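Aldehyde dehydrogenase (Burkholderia vietnamiensis, PDB 5KF0) probably oxidises aldehydes to carboxylic acids with a nicotinamide dinucleotide as hydride acceptor, and binds NADPH in the crystal. Local coordinates at residues V43-I55 and S212-F224. Residues are numbered along the deposited sequence; the frame is centred on the assembly and turned at random.
Sequences VALADAQAIDAAI and SVLPAHRDGADLF. With NDP (NADPH dihydro-nicotinamide-adenine-dinucleotide phosphate), chain E.
I51 reaches from the first turns of helix 48-60 into the bend that follows strand 211-213. From CB, the CG2 branch lies over L223, 3.9 Å from its CB, while CG1 leaves anti to the carbonyl carbon (chi1 -64°) and meets F224 CE2 and L214 CD1 from roughly perpendicular directions. The chain then runs on extended, bringing CD1 to 3.7 Å from F224 CE2 and 3.6 Å from the carbonyl oxygen G220 O; I51 and the F224 side chain cross at about a right angle. L223 answers from the other segment as a knob among A48, I51, D52 and I55. L214 CD1 fits against the helix, 3.7 Å from A54 CB.

Ahead of the helix, one backbone bond joins the segments: A46 N donates to P215 O (2.8 Å, 161° at the hydrogen). D47 caps the helix, its OD1 accepting from A50 N. At the far end a water links A54 O to S212 OG, which also accepts from A19 N.

A216, H217, R218 and A221 line the Rossmann-type cofactor site: R218 NE and backbone N both hold O3X of the NADPH 2'-phosphate, and adenine C8A lies 3.5 Å over one face of the R218 guanidinium, the planes well tilted. The contact is chiefly apolar, with D52 salt-bridged to R229 at its margin and R218, gripping the phosphate, probably helping the enzyme accept the phosphorylated dinucleotide.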
# COMPACT_ATOMS: atom_id res chain seq x y z
N VAL A 43 32.48 -32.07 -8.78
CA VAL A 43 31.50 -31.38 -9.60
C VAL A 43 32.21 -30.65 -10.73
O VAL A 43 33.42 -30.36 -10.67
CB VAL A 43 30.62 -30.40 -8.78
CG1 VAL A 43 30.23 -31.02 -7.43
CG2 VAL A 43 31.30 -29.07 -8.59
N ALA A 44 31.46 -30.38 -11.79
CA ALA A 44 32.00 -29.68 -12.94
C ALA A 44 32.30 -28.22 -12.60
O ALA A 44 31.45 -27.51 -12.05
CB ALA A 44 31.03 -29.77 -14.12
N LEU A 45 33.51 -27.78 -12.95
CA LEU A 45 33.96 -26.42 -12.71
C LEU A 45 33.80 -25.61 -14.00
O LEU A 45 34.34 -26.00 -15.04
CB LEU A 45 35.42 -26.43 -12.27
CG LEU A 45 36.04 -25.09 -11.87
CD1 LEU A 45 35.40 -24.58 -10.56
CD2 LEU A 45 37.55 -25.23 -11.76
N ALA A 46 33.07 -24.51 -13.93
CA ALA A 46 32.84 -23.68 -15.11
C ALA A 46 34.02 -22.74 -15.35
O ALA A 46 34.45 -22.05 -14.43
CB ALA A 46 31.55 -22.87 -14.94
N ASP A 47 34.53 -22.71 -16.59
CA ASP A 47 35.56 -21.74 -16.91
C ASP A 47 34.92 -20.47 -17.48
O ASP A 47 33.69 -20.35 -17.57
CB ASP A 47 36.61 -22.33 -17.86
CG ASP A 47 36.05 -22.76 -19.21
OD1 ASP A 47 34.92 -22.41 -19.58
OD2 ASP A 47 36.78 -23.48 -19.93
N ALA A 48 35.76 -19.49 -17.84
CA ALA A 48 35.23 -18.21 -18.28
C ALA A 48 34.38 -18.35 -19.54
O ALA A 48 33.44 -17.57 -19.74
CB ALA A 48 36.37 -17.21 -18.51
N GLN A 49 34.71 -19.31 -20.41
CA GLN A 49 33.92 -19.50 -21.63
C GLN A 49 32.53 -20.00 -21.30
O GLN A 49 31.55 -19.61 -21.96
CB GLN A 49 34.61 -20.49 -22.57
CG GLN A 49 35.77 -19.89 -23.33
CD GLN A 49 36.86 -19.39 -22.40
OE1 GLN A 49 37.46 -20.17 -21.66
NE2 GLN A 49 37.08 -18.08 -22.41
N ALA A 50 32.41 -20.88 -20.31
CA ALA A 50 31.09 -21.34 -19.90
C ALA A 50 30.30 -20.20 -19.25
O ALA A 50 29.08 -20.09 -19.47
CB ALA A 50 31.21 -22.52 -18.93
N ILE A 51 30.97 -19.36 -18.47
CA ILE A 51 30.29 -18.22 -17.85
C ILE A 51 29.80 -17.26 -18.92
O ILE A 51 28.65 -16.81 -18.90
CB ILE A 51 31.22 -17.51 -16.85
CG1 ILE A 51 31.58 -18.45 -15.69
CG2 ILE A 51 30.55 -16.24 -16.29
CD1 ILE A 51 32.77 -17.96 -14.86
N ASP A 52 30.66 -16.95 -19.89
CA ASP A 52 30.26 -16.08 -20.99
C ASP A 52 29.08 -16.65 -21.76
O ASP A 52 28.15 -15.92 -22.11
CB ASP A 52 31.44 -15.83 -21.93
CG ASP A 52 31.02 -15.06 -23.15
OD1 ASP A 52 30.75 -13.86 -23.02
OD2 ASP A 52 30.93 -15.67 -24.25
N ALA A 53 29.09 -17.96 -22.04
CA ALA A 53 27.97 -18.57 -22.75
C ALA A 53 26.69 -18.48 -21.93
O ALA A 53 25.60 -18.27 -22.48
CB ALA A 53 28.28 -20.04 -23.08
N ALA A 54 26.80 -18.63 -20.60
CA ALA A 54 25.63 -18.52 -19.74
C ALA A 54 25.05 -17.12 -19.78
O ALA A 54 23.82 -16.95 -19.77
CB ALA A 54 26.01 -18.89 -18.30
N ILE A 55 25.92 -16.10 -19.78
CA ILE A 55 25.43 -14.72 -19.83
C ILE A 55 24.74 -14.45 -21.16
O ILE A 55 23.68 -13.80 -21.20
CB ILE A 55 26.59 -13.73 -19.59
CG1 ILE A 55 27.21 -13.96 -18.21
CG2 ILE A 55 26.10 -12.27 -19.72
CD1 ILE A 55 28.52 -13.22 -18.01
N SER A 212 21.37 -20.46 -15.21
CA SER A 212 22.57 -21.28 -15.16
C SER A 212 23.05 -21.31 -13.72
O SER A 212 22.91 -20.32 -12.99
CB SER A 212 23.68 -20.73 -16.09
OG SER A 212 23.29 -20.80 -17.45
N VAL A 213 23.60 -22.45 -13.30
CA VAL A 213 24.23 -22.57 -11.99
C VAL A 213 25.63 -23.10 -12.24
O VAL A 213 25.81 -24.24 -12.68
CB VAL A 213 23.43 -23.47 -11.03
CG1 VAL A 213 24.17 -23.61 -9.69
CG2 VAL A 213 22.02 -22.91 -10.81
N LEU A 214 26.64 -22.26 -11.99
CA LEU A 214 28.00 -22.51 -12.45
C LEU A 214 28.97 -22.43 -11.28
O LEU A 214 29.30 -21.32 -10.82
CB LEU A 214 28.41 -21.50 -13.52
CG LEU A 214 27.57 -21.46 -14.80
CD1 LEU A 214 28.13 -20.40 -15.74
CD2 LEU A 214 27.55 -22.81 -15.48
N PRO A 215 29.48 -23.55 -10.79
CA PRO A 215 30.57 -23.50 -9.81
C PRO A 215 31.81 -22.88 -10.44
O PRO A 215 32.16 -23.19 -11.58
CB PRO A 215 30.80 -24.97 -9.44
CG PRO A 215 29.54 -25.69 -9.90
CD PRO A 215 29.08 -24.93 -11.11
N ALA A 216 32.46 -21.99 -9.70
CA ALA A 216 33.67 -21.33 -10.17
C ALA A 216 34.36 -20.71 -8.96
O ALA A 216 33.69 -20.15 -8.09
CB ALA A 216 33.37 -20.24 -11.21
N HIS A 217 35.68 -20.84 -8.90
CA HIS A 217 36.43 -20.20 -7.83
C HIS A 217 36.45 -18.68 -8.02
O HIS A 217 36.36 -18.18 -9.14
CB HIS A 217 37.87 -20.73 -7.80
CG HIS A 217 37.96 -22.19 -7.50
ND1 HIS A 217 37.74 -22.71 -6.25
CD2 HIS A 217 38.29 -23.24 -8.29
CE1 HIS A 217 37.91 -24.02 -6.28
NE2 HIS A 217 38.25 -24.37 -7.50
N ARG A 218 36.61 -17.96 -6.91
CA ARG A 218 36.66 -16.50 -6.96
C ARG A 218 37.65 -15.99 -8.00
O ARG A 218 37.39 -15.00 -8.68
CB ARG A 218 36.99 -15.94 -5.58
CG ARG A 218 38.25 -16.53 -4.92
CD ARG A 218 38.28 -16.13 -3.45
NE ARG A 218 37.21 -16.79 -2.71
CZ ARG A 218 36.80 -16.44 -1.49
NH1 ARG A 218 37.36 -15.41 -0.86
NH2 ARG A 218 35.83 -17.12 -0.91
N ASP A 219 38.82 -16.64 -8.12
CA ASP A 219 39.83 -16.17 -9.06
C ASP A 219 39.44 -16.38 -10.52
O ASP A 219 40.09 -15.79 -11.39
CB ASP A 219 41.16 -16.85 -8.76
CG ASP A 219 40.98 -18.24 -8.18
OD1 ASP A 219 40.82 -18.37 -6.95
OD2 ASP A 219 40.98 -19.21 -8.97
N GLY A 220 38.41 -17.17 -10.80
CA GLY A 220 37.94 -17.32 -12.16
C GLY A 220 36.57 -16.71 -12.39
O GLY A 220 35.91 -17.01 -13.39
N ALA A 221 36.14 -15.84 -11.48
CA ALA A 221 34.75 -15.38 -11.45
C ALA A 221 34.60 -13.90 -11.76
O ALA A 221 33.58 -13.31 -11.40
CB ALA A 221 34.13 -15.69 -10.08
N ASP A 222 35.57 -13.28 -12.45
CA ASP A 222 35.50 -11.84 -12.70
C ASP A 222 34.22 -11.44 -13.42
O ASP A 222 33.63 -10.39 -13.10
CB ASP A 222 36.72 -11.37 -13.50
CG ASP A 222 36.71 -9.86 -13.71
OD1 ASP A 222 36.99 -9.13 -12.74
OD2 ASP A 222 36.41 -9.41 -14.84
N LEU A 223 33.76 -12.26 -14.38
CA LEU A 223 32.63 -11.84 -15.21
C LEU A 223 31.34 -11.70 -14.40
O LEU A 223 30.45 -10.94 -14.79
CB LEU A 223 32.41 -12.82 -16.36
CG LEU A 223 33.49 -12.77 -17.45
CD1 LEU A 223 33.33 -13.94 -18.41
CD2 LEU A 223 33.45 -11.44 -18.19
N PHE A 224 31.23 -12.42 -13.28
CA PHE A 224 30.04 -12.26 -12.44
C PHE A 224 29.90 -10.84 -11.92
O PHE A 224 28.79 -10.40 -11.61
CB PHE A 224 30.06 -13.24 -11.27
CG PHE A 224 29.69 -14.64 -11.67
CD1 PHE A 224 28.36 -15.02 -11.71
CD2 PHE A 224 30.67 -15.56 -12.00
CE1 PHE A 224 28.01 -16.30 -12.09
CE2 PHE A 224 30.32 -16.85 -12.38
CZ PHE A 224 28.99 -17.21 -12.43
PA NDP E . 33.21 -15.13 0.99
O1A NDP E . 33.15 -13.65 0.85
O2A NDP E . 34.62 -15.64 1.27
O5B NDP E . 32.64 -15.88 -0.30
C5B NDP E . 31.25 -15.65 -0.64
C4B NDP E . 31.06 -15.92 -2.11
O4B NDP E . 31.75 -14.91 -2.88
C3B NDP E . 31.62 -17.27 -2.59
O3B NDP E . 30.80 -17.79 -3.64
C2B NDP E . 32.98 -16.86 -3.15
O2B NDP E . 33.52 -17.76 -4.14
C1B NDP E . 32.59 -15.56 -3.82
N9A NDP E . 33.71 -14.68 -4.13
C8A NDP E . 34.74 -14.29 -3.32
N7A NDP E . 35.57 -13.43 -3.89
C5A NDP E . 35.03 -13.25 -5.15
C6A NDP E . 35.43 -12.46 -6.25
N6A NDP E . 36.52 -11.69 -6.25
N1A NDP E . 34.66 -12.50 -7.36
C2A NDP E . 33.58 -13.28 -7.37
N3A NDP E . 33.11 -14.08 -6.41
C4A NDP E . 33.89 -14.02 -5.32
O3 NDP E . 32.23 -15.58 2.16
PN NDP E . 31.93 -16.98 2.84
O1N NDP E . 31.51 -17.96 1.82
O2N NDP E . 33.15 -17.35 3.65
O5D NDP E . 30.70 -16.70 3.81
C5D NDP E . 30.79 -16.06 5.09
C4D NDP E . 30.47 -14.60 4.93
O4D NDP E . 29.14 -14.44 4.37
C3D NDP E . 30.47 -13.85 6.26
O3D NDP E . 31.09 -12.57 6.18
C2D NDP E . 28.98 -13.75 6.58
O2D NDP E . 28.58 -12.71 7.47
C1D NDP E . 28.40 -13.55 5.18
N1N NDP E . 26.99 -13.91 5.21
C2N NDP E . 26.01 -12.98 4.95
C3N NDP E . 24.70 -13.23 5.13
C7N NDP E . 23.64 -12.25 4.77
O7N NDP E . 22.55 -12.70 4.36
N7N NDP E . 23.86 -10.95 4.96
C4N NDP E . 24.27 -14.52 5.74
C5N NDP E . 25.35 -15.54 5.66
C6N NDP E . 26.61 -15.19 5.47
P2B NDP E . 34.42 -19.06 -3.72
O1X NDP E . 34.35 -19.20 -2.24
O2X NDP E . 33.81 -20.17 -4.53
O3X NDP E . 35.82 -18.79 -4.21
O HOH W 1 22.06 -18.87 -18.71